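Local coordinates for protein glucose-6-phosphate isomerase (Plasmodium falciparum, PDB 3QKI) that probably interconverts alpha-D-glucose 6-phosphate and beta-D-fructose 6-phosphate, the second step of glycolysis, and binds fructose 6-phosphate, at residues K60-F64 and D342-H346; I356-A361 and L532-R536; F388-I392 and L529-Y533. All blocks are in the same frame, centred on the assembly; numbering follows the deposited sequence.

Helix 523-543 is the common partner of interactions 2 and 3, which share Leu532 and Tyr533 and have centres about 11 Å apart. Each brings a different helix to it: helix 356-371 in interaction 2 and helix 388-400 in interaction 3. Interaction 1 comes first along the chain. It joins the edge hairpin of the six-stranded mixed sheet to helix 330-349, with its centre about 11 Å from interaction 2 and 15 Å from interaction 3. His346 hydrogen-bonds to Ile356 and Asp344 to Ser531, tying interaction 1 to both others. The three contacts thus run from the partly exposed sheet edge to buried packing near the sugar-phosphate site.

Interaction 1 (K60-F64 and D342-H346); sequences KFKNF and DMDEH
Phe61 and His346 form the aromatic centre of this contact, a face-to-face stack with ring centroids 4.5 Å apart and planes inclined at 27°. The overlap is not confined to the rings: CB of His346 also sits over the Phe61 face, 4.1 Å from the centroid, as a CH-pi contact. On the opposite face, CG of the adjacent Lys62 lies above the ring centre, leaving Phe61 clamped between a helix side chain and its own neighbour. With CG swung to the far side of its backbone N (chi1 -177°), Phe61 reaches from the sheet edge to the helix. NE2 of His346 accepts a hydrogen bond from the backbone N of Ile356, which helps to fix the rotation of the imidazole.

The residues on the sheet side belong to the beta-hairpin formed by strands 58-61 and 64-70. A backbone hydrogen bond from Phe61 N to Phe64 O (3.0 Å), with a weak one in return, closes a two-residue turn; Lys62 and Asn63 have backbone angles close to those of a type II' turn. The hairpin forms one edge of the six-stranded mixed sheet and rests against helix 330-349.

Met343 adds sulfur and methyl contacts. Its SD approaches the Phe61 ring obliquely in a Met-aromatic contact, 5.3 Å from the centroid. The side chain bends at chi2 and again at chi3 and brings its methyl against two rings: CE lies 3.7 Å from CD1 of Phe61 and 3.5 Å from CE1 of Phe64, meeting the latter ring at its edge.

Charge contributes only loosely. NZ of Lys62 stays 4.1 Å from OD2 of Asp342, beyond salt-bridge range, and may gain some electrostatic attraction, while that oxygen hydrogen-bonds to the hydroxyl of Tyr524 on helix 523-543.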
loop_
_atom_site.group_PDB
_atom_site.type_symbol
_atom_site.label_atom_id
_atom_site.label_comp_id
_atom_site.label_asym_id
_atom_site.label_seq_id
_atom_site.Cartn_x
_atom_site.Cartn_y
_atom_site.Cartn_z
ATOM N N LYS A 60 0.176 -7.673 -28.800
ATOM C CA LYS A 60 0.808 -6.362 -28.995
ATOM C C LYS A 60 -0.223 -5.289 -29.342
ATOM O O LYS A 60 -1.050 -5.505 -30.240
ATOM C CB LYS A 60 1.883 -6.419 -30.097
ATOM N N PHE A 61 -0.176 -4.135 -28.642
ATOM C CA PHE A 61 -1.020 -2.983 -28.951
ATOM C C PHE A 61 -0.204 -1.753 -28.776
ATOM O O PHE A 61 0.222 -1.446 -27.655
ATOM C CB PHE A 61 -2.349 -2.897 -28.167
ATOM C CG PHE A 61 -3.213 -1.718 -28.580
ATOM C CD1 PHE A 61 -3.551 -0.731 -27.669
ATOM C CD2 PHE A 61 -3.634 -1.568 -29.900
ATOM C CE1 PHE A 61 -4.333 0.361 -28.055
ATOM C CE2 PHE A 61 -4.409 -0.471 -30.283
ATOM C CZ PHE A 61 -4.739 0.497 -29.362
ATOM N N LYS A 62 0.039 -1.050 -29.891
ATOM C CA LYS A 62 0.853 0.162 -29.948
ATOM C C LYS A 62 2.285 -0.121 -29.428
ATOM O O LYS A 62 2.993 -0.974 -29.975
ATOM C CB LYS A 62 0.182 1.365 -29.206
ATOM C CG LYS A 62 -1.227 1.723 -29.689
ATOM C CD LYS A 62 -1.231 2.722 -30.830
ATOM C CE LYS A 62 -2.643 3.024 -31.259
ATOM N NZ LYS A 62 -2.668 3.788 -32.539
ATOM N N ASN A 63 2.648 0.571 -28.345
ATOM C CA ASN A 63 3.961 0.531 -27.717
ATOM C C ASN A 63 4.082 -0.464 -26.540
ATOM O O ASN A 63 4.873 -0.235 -25.613
ATOM C CB ASN A 63 4.385 1.963 -27.340
ATOM C CG ASN A 63 3.263 2.878 -26.902
ATOM O OD1 ASN A 63 3.009 3.048 -25.712
ATOM N ND2 ASN A 63 2.586 3.508 -27.853
ATOM N N PHE A 64 3.312 -1.584 -26.577
ATOM C CA PHE A 64 3.361 -2.577 -25.504
ATOM C C PHE A 64 2.972 -3.986 -25.849
ATOM O O PHE A 64 2.171 -4.211 -26.766
ATOM C CB PHE A 64 2.622 -2.090 -24.243
ATOM C CG PHE A 64 1.134 -2.350 -24.142
ATOM C CD1 PHE A 64 0.217 -1.395 -24.561
ATOM C CD2 PHE A 64 0.654 -3.492 -23.520
ATOM C CE1 PHE A 64 -1.153 -1.617 -24.435
ATOM C CE2 PHE A 64 -0.720 -3.712 -23.390
ATOM C CZ PHE A 64 -1.611 -2.769 -23.834
ATOM N N ASP A 342 -7.291 5.968 -27.371
ATOM C CA ASP A 342 -6.857 4.872 -28.238
ATOM C C ASP A 342 -7.082 3.508 -27.611
ATOM O O ASP A 342 -7.501 2.584 -28.308
ATOM C CB ASP A 342 -5.404 5.061 -28.694
ATOM C CG ASP A 342 -5.242 6.169 -29.719
ATOM O OD1 ASP A 342 -6.273 6.615 -30.284
ATOM O OD2 ASP A 342 -4.094 6.589 -29.956
ATOM N N MET A 343 -6.876 3.388 -26.289
ATOM C CA MET A 343 -7.168 2.135 -25.585
ATOM C C MET A 343 -8.705 1.921 -25.492
ATOM O O MET A 343 -9.152 0.792 -25.645
ATOM C CB MET A 343 -6.499 2.102 -24.198
ATOM C CG MET A 343 -6.761 0.806 -23.402
ATOM S SD MET A 343 -6.263 -0.729 -24.238
ATOM C CE MET A 343 -4.529 -0.594 -24.085
ATOM N N ASP A 344 -9.511 3.006 -25.281
ATOM C CA ASP A 344 -10.973 2.918 -25.266
ATOM C C ASP A 344 -11.476 2.336 -26.602
ATOM O O ASP A 344 -12.320 1.429 -26.597
ATOM C CB ASP A 344 -11.639 4.286 -25.060
ATOM C CG ASP A 344 -11.485 4.897 -23.681
ATOM O OD1 ASP A 344 -11.078 4.165 -22.737
ATOM O OD2 ASP A 344 -11.686 6.124 -23.555
ATOM N N GLU A 345 -10.950 2.858 -27.734
ATOM C CA GLU A 345 -11.314 2.416 -29.096
ATOM C C GLU A 345 -10.985 0.952 -29.326
ATOM O O GLU A 345 -11.786 0.220 -29.915
ATOM C CB GLU A 345 -10.640 3.302 -30.161
ATOM C CG GLU A 345 -11.196 4.716 -30.195
ATOM C CD GLU A 345 -12.524 4.852 -30.920
ATOM O OE1 GLU A 345 -12.543 4.644 -32.151
ATOM O OE2 GLU A 345 -13.534 5.195 -30.265
ATOM N N HIS A 346 -9.831 0.505 -28.804
ATOM C CA HIS A 346 -9.404 -0.889 -28.874
ATOM C C HIS A 346 -10.397 -1.748 -28.076
ATOM O O HIS A 346 -10.899 -2.761 -28.581
ATOM C CB HIS A 346 -7.975 -1.049 -28.290
ATOM C CG HIS A 346 -7.566 -2.466 -28.123
ATOM N ND1 HIS A 346 -7.165 -3.237 -29.208
ATOM C CD2 HIS A 346 -7.544 -3.233 -27.008
ATOM C CE1 HIS A 346 -6.898 -4.438 -28.724
ATOM N NE2 HIS A 346 -7.110 -4.488 -27.403
#

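Interaction 2 (I356-A361 and L532-R536); sequences IPVLLA and LYESR
Ile356 starts the contact by setting its CG2 methyl 3.6 Å from CD1 of Leu532. Leu532 holds CG opposite its backbone N (chi1 172°), which carries CD1 across to Ile356 and Pro357. Pro357 follows where the two backbones come nearest: its CA is 4.5 Å from that of Arg536, and its CB presses on CB of Ser535 at 3.5 Å, tighter than usual for two carbons. Ser535 turns its hydroxyl back to the carbonyl of Ser531 in its own helix. CG of Leu360 then lies over one face of the Arg536 guanidinium, 3.7 Å from NH1; its CD2 methyl also lies near NH1 and reaches Leu532 and, obliquely, the Tyr533 ring only at longer range. Ala361 ends the segment with CB 3.5 Å from the backbone O of Arg536. The short axes of these helix segments approach to 8.4 Å and cross at -57°, joining helix 356-371 to helix 523-543 in the buried interior. Between the segments the contact is essentially apolar, although it contains an arginine. The charge of Arg536 is met elsewhere, by salt bridges to Glu444 and Glu540, so Leu360 can pack on the flat guanidinium while NE and NH2 serve those partners.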
loop_
_atom_site.group_PDB
_atom_site.type_symbol
_atom_site.label_atom_id
_atom_site.label_comp_id
_atom_site.label_asym_id
_atom_site.label_seq_id
_atom_site.Cartn_x
_atom_site.Cartn_y
_atom_site.Cartn_z
ATOM N N ILE A 356 -7.324 -6.867 -25.531
ATOM C CA ILE A 356 -6.426 -6.863 -24.364
ATOM C C ILE A 356 -7.143 -6.679 -22.996
ATOM O O ILE A 356 -7.021 -7.572 -22.155
ATOM C CB ILE A 356 -5.182 -5.962 -24.599
ATOM C CG1 ILE A 356 -4.267 -6.603 -25.640
ATOM C CG2 ILE A 356 -4.404 -5.696 -23.289
ATOM C CD1 ILE A 356 -3.282 -5.663 -26.298
ATOM N N PRO A 357 -7.954 -5.623 -22.766
ATOM C CA PRO A 357 -8.657 -5.521 -21.460
ATOM C C PRO A 357 -9.641 -6.671 -21.215
ATOM O O PRO A 357 -9.832 -7.086 -20.074
ATOM C CB PRO A 357 -9.414 -4.195 -21.562
ATOM C CG PRO A 357 -8.822 -3.465 -22.719
ATOM C CD PRO A 357 -8.240 -4.452 -23.632
ATOM N N VAL A 358 -10.292 -7.178 -22.291
ATOM C CA VAL A 358 -11.229 -8.287 -22.152
ATOM C C VAL A 358 -10.488 -9.563 -21.716
ATOM O O VAL A 358 -10.931 -10.230 -20.767
ATOM C CB VAL A 358 -12.101 -8.490 -23.423
ATOM C CG1 VAL A 358 -12.818 -9.849 -23.386
ATOM C CG2 VAL A 358 -13.115 -7.350 -23.564
ATOM N N LEU A 359 -9.364 -9.879 -22.387
ATOM C CA LEU A 359 -8.552 -11.062 -22.058
ATOM C C LEU A 359 -7.986 -10.966 -20.635
ATOM O O LEU A 359 -7.906 -11.974 -19.942
ATOM C CB LEU A 359 -7.420 -11.237 -23.078
ATOM C CG LEU A 359 -7.867 -11.626 -24.513
ATOM C CD1 LEU A 359 -6.686 -11.568 -25.478
ATOM C CD2 LEU A 359 -8.519 -12.997 -24.521
ATOM N N LEU A 360 -7.648 -9.747 -20.189
ATOM C CA LEU A 360 -7.147 -9.507 -18.828
ATOM C C LEU A 360 -8.272 -9.733 -17.810
ATOM O O LEU A 360 -8.075 -10.400 -16.806
ATOM C CB LEU A 360 -6.552 -8.093 -18.731
ATOM C CG LEU A 360 -5.740 -7.769 -17.469
ATOM C CD1 LEU A 360 -4.569 -8.756 -17.289
ATOM C CD2 LEU A 360 -5.156 -6.369 -17.547
ATOM N N ALA A 361 -9.481 -9.243 -18.105
ATOM C CA ALA A 361 -10.674 -9.457 -17.258
ATOM C C ALA A 361 -11.051 -10.943 -17.218
ATOM O O ALA A 361 -11.353 -11.462 -16.145
ATOM C CB ALA A 361 -11.863 -8.620 -17.801
ATOM N N LEU A 532 -6.547 0.844 -19.858
ATOM C CA LEU A 532 -6.443 -0.606 -19.845
ATOM C C LEU A 532 -7.126 -1.165 -18.582
ATOM O O LEU A 532 -7.923 -2.090 -18.689
ATOM C CB LEU A 532 -4.955 -1.040 -19.923
ATOM C CG LEU A 532 -4.651 -2.533 -19.724
ATOM C CD1 LEU A 532 -5.368 -3.371 -20.745
ATOM C CD2 LEU A 532 -3.142 -2.803 -19.756
ATOM N N TYR A 533 -6.837 -0.588 -17.404
ATOM C CA TYR A 533 -7.422 -1.027 -16.139
ATOM C C TYR A 533 -8.880 -0.591 -15.979
ATOM O O TYR A 533 -9.698 -1.396 -15.508
ATOM C CB TYR A 533 -6.536 -0.640 -14.928
ATOM C CG TYR A 533 -5.428 -1.645 -14.725
ATOM C CD1 TYR A 533 -4.278 -1.618 -15.517
ATOM C CD2 TYR A 533 -5.573 -2.698 -13.823
ATOM C CE1 TYR A 533 -3.291 -2.601 -15.401
ATOM C CE2 TYR A 533 -4.588 -3.686 -13.697
ATOM C CZ TYR A 533 -3.443 -3.623 -14.476
ATOM O OH TYR A 533 -2.463 -4.587 -14.353
ATOM N N GLU A 534 -9.229 0.637 -16.424
ATOM C CA GLU A 534 -10.642 1.083 -16.364
ATOM C C GLU A 534 -11.489 0.144 -17.261
ATOM O O GLU A 534 -12.539 -0.335 -16.833
ATOM C CB GLU A 534 -10.805 2.542 -16.846
ATOM C CG GLU A 534 -10.257 3.608 -15.901
ATOM C CD GLU A 534 -10.525 5.039 -16.344
ATOM O OE1 GLU A 534 -10.942 5.241 -17.510
ATOM O OE2 GLU A 534 -10.362 5.960 -15.512
ATOM N N SER A 535 -10.970 -0.188 -18.454
ATOM C CA SER A 535 -11.637 -1.105 -19.388
ATOM C C SER A 535 -11.733 -2.512 -18.788
ATOM O O SER A 535 -12.804 -3.109 -18.834
ATOM C CB SER A 535 -10.907 -1.144 -20.722
ATOM O OG SER A 535 -10.820 0.142 -21.304
ATOM N N ARG A 536 -10.632 -3.026 -18.195
ATOM C CA ARG A 536 -10.603 -4.345 -17.567
ATOM C C ARG A 536 -11.662 -4.463 -16.489
ATOM O O ARG A 536 -12.364 -5.468 -16.457
ATOM C CB ARG A 536 -9.185 -4.651 -17.003
ATOM C CG ARG A 536 -9.035 -5.989 -16.276
ATOM C CD ARG A 536 -9.129 -5.778 -14.775
ATOM N NE ARG A 536 -8.757 -6.957 -13.982
ATOM C CZ ARG A 536 -7.509 -7.259 -13.631
ATOM N NH1 ARG A 536 -6.495 -6.509 -14.039
ATOM N NH2 ARG A 536 -7.267 -8.323 -12.881
#

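Interaction 3 (F388-I392 and L529-Y533); sequences FSAHI and LLSLY
Phe388 and Tyr533 meet between two helix segments that run in broadly the same direction, 29° apart, with their short axes 11.9 Å from each other. The Phe388 ring spans much of that separation, with CG set opposite its backbone N (chi1 180°), which carries CZ to the partner helix.

Its edge points at the face of the Tyr533 ring in a T-shaped pair, with centroids 5.3 Å apart and planes at 88°. CZ of Phe388 comes 3.7 Å from CD1 of Tyr533, off the centre of that face. Leu529 arrives from the opposite direction and lays its CD2 methyl over one face of Phe388, 4.1 Å from the centroid, a CH-pi contact. Ile392, one turn further along the helix of Phe388, fills the other face with CG1. The end of the same branch reaches across to Tyr533, where CD1 touches CB at 3.5 Å. Phe388 is therefore held between aliphatic groups on its two faces, with a tyrosine at its edge.

On the flank, Leu530 meets His391 at about a right angle, its CD1 methyl 3.5 Å from NE2 and oblique to the imidazole. His391 brings this flank near the fructose 6-phosphate site: its side chain is about 6 Å from Gly176 and about 5 Å from the side chain of Gln394, both binding residues for fructose 6-phosphate. Gln394 and Glu398, another binding residue, lie farther along helix 388-400.

The contact is thus largely hydrocarbon and aromatic, resting on shape and ring electrostatics. The buried hydroxyl of Tyr533 finds its hydrogen-bond partner in Glu444, leaving the ring to serve as an apolar wall for Phe388 and Ile392.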
loop_
_atom_site.group_PDB
_atom_site.type_symbol
_atom_site.label_atom_id
_atom_site.label_comp_id
_atom_site.label_asym_id
_atom_site.label_seq_id
_atom_site.Cartn_x
_atom_site.Cartn_y
_atom_site.Cartn_z
ATOM N N PHE A 388 0.290 3.829 -8.257
ATOM C CA PHE A 388 -0.619 3.148 -9.203
ATOM C C PHE A 388 -1.544 2.157 -8.474
ATOM O O PHE A 388 -2.754 2.244 -8.630
ATOM C CB PHE A 388 0.190 2.459 -10.326
ATOM C CG PHE A 388 -0.638 1.720 -11.351
ATOM C CD1 PHE A 388 -1.586 2.394 -12.130
ATOM C CD2 PHE A 388 -0.457 0.354 -11.562
ATOM C CE1 PHE A 388 -2.317 1.713 -13.125
ATOM C CE2 PHE A 388 -1.208 -0.329 -12.540
ATOM C CZ PHE A 388 -2.124 0.360 -13.319
ATOM N N SER A 389 -0.973 1.247 -7.665
ATOM C CA SER A 389 -1.667 0.208 -6.871
ATOM C C SER A 389 -2.804 0.795 -6.009
ATOM O O SER A 389 -3.889 0.206 -5.969
ATOM C CB SER A 389 -0.653 -0.497 -5.967
ATOM O OG SER A 389 -1.225 -1.496 -5.148
ATOM N N ALA A 390 -2.564 1.936 -5.324
ATOM C CA ALA A 390 -3.568 2.592 -4.477
ATOM C C ALA A 390 -4.770 3.020 -5.320
ATOM O O ALA A 390 -5.904 2.891 -4.863
ATOM C CB ALA A 390 -2.960 3.790 -3.752
ATOM N N HIS A 391 -4.532 3.515 -6.547
ATOM C CA HIS A 391 -5.621 3.876 -7.464
ATOM C C HIS A 391 -6.359 2.595 -7.947
ATOM O O HIS A 391 -7.590 2.546 -7.854
ATOM C CB HIS A 391 -5.116 4.685 -8.688
ATOM C CG HIS A 391 -6.202 4.912 -9.706
ATOM N ND1 HIS A 391 -7.435 5.452 -9.342
ATOM C CD2 HIS A 391 -6.234 4.607 -11.021
ATOM C CE1 HIS A 391 -8.144 5.512 -10.456
ATOM N NE2 HIS A 391 -7.472 5.006 -11.490
ATOM N N ILE A 392 -5.615 1.577 -8.424
ATOM C CA ILE A 392 -6.190 0.296 -8.867
ATOM C C ILE A 392 -7.031 -0.366 -7.765
ATOM O O ILE A 392 -8.082 -0.910 -8.073
ATOM C CB ILE A 392 -5.138 -0.657 -9.528
ATOM C CG1 ILE A 392 -4.490 0.021 -10.751
ATOM C CG2 ILE A 392 -5.742 -2.030 -9.911
ATOM C CD1 ILE A 392 -5.502 0.660 -11.793
ATOM N N LEU A 529 -2.208 2.828 -20.055
ATOM C CA LEU A 529 -2.218 2.064 -18.799
ATOM C C LEU A 529 -3.500 2.325 -17.974
ATOM O O LEU A 529 -4.110 1.377 -17.498
ATOM C CB LEU A 529 -0.933 2.316 -17.975
ATOM C CG LEU A 529 -0.775 1.562 -16.646
ATOM C CD1 LEU A 529 -0.704 0.052 -16.853
ATOM C CD2 LEU A 529 0.472 2.043 -15.892
ATOM N N LEU A 530 -3.899 3.589 -17.817
ATOM C CA LEU A 530 -5.116 3.931 -17.084
ATOM C C LEU A 530 -6.342 3.313 -17.740
ATOM O O LEU A 530 -7.126 2.643 -17.061
ATOM C CB LEU A 530 -5.325 5.459 -16.965
ATOM C CG LEU A 530 -6.686 5.869 -16.380
ATOM C CD1 LEU A 530 -6.767 5.569 -14.899
ATOM C CD2 LEU A 530 -7.046 7.261 -16.737
ATOM N N SER A 531 -6.498 3.522 -19.057
ATOM C CA SER A 531 -7.668 3.025 -19.775
ATOM C C SER A 531 -7.707 1.499 -19.781
ATOM O O SER A 531 -8.781 0.933 -19.686
ATOM C CB SER A 531 -7.745 3.608 -21.181
ATOM O OG SER A 531 -8.748 2.943 -21.938
ATOM N N LEU A 532 -6.547 0.844 -19.858
ATOM C CA LEU A 532 -6.443 -0.606 -19.845
ATOM C C LEU A 532 -7.126 -1.165 -18.582
ATOM O O LEU A 532 -7.923 -2.090 -18.689
ATOM C CB LEU A 532 -4.955 -1.040 -19.923
ATOM C CG LEU A 532 -4.651 -2.533 -19.724
ATOM C CD1 LEU A 532 -5.368 -3.371 -20.745
ATOM C CD2 LEU A 532 -3.142 -2.803 -19.756
ATOM N N TYR A 533 -6.837 -0.588 -17.404
ATOM C CA TYR A 533 -7.422 -1.027 -16.139
ATOM C C TYR A 533 -8.880 -0.591 -15.979
ATOM O O TYR A 533 -9.698 -1.396 -15.508
ATOM C CB TYR A 533 -6.536 -0.640 -14.928
ATOM C CG TYR A 533 -5.428 -1.645 -14.725
ATOM C CD1 TYR A 533 -4.278 -1.618 -15.517
ATOM C CD2 TYR A 533 -5.573 -2.698 -13.823
ATOM C CE1 TYR A 533 -3.291 -2.601 -15.401
ATOM C CE2 TYR A 533 -4.588 -3.686 -13.697
ATOM C CZ TYR A 533 -3.443 -3.623 -14.476
ATOM O OH TYR A 533 -2.463 -4.587 -14.353
#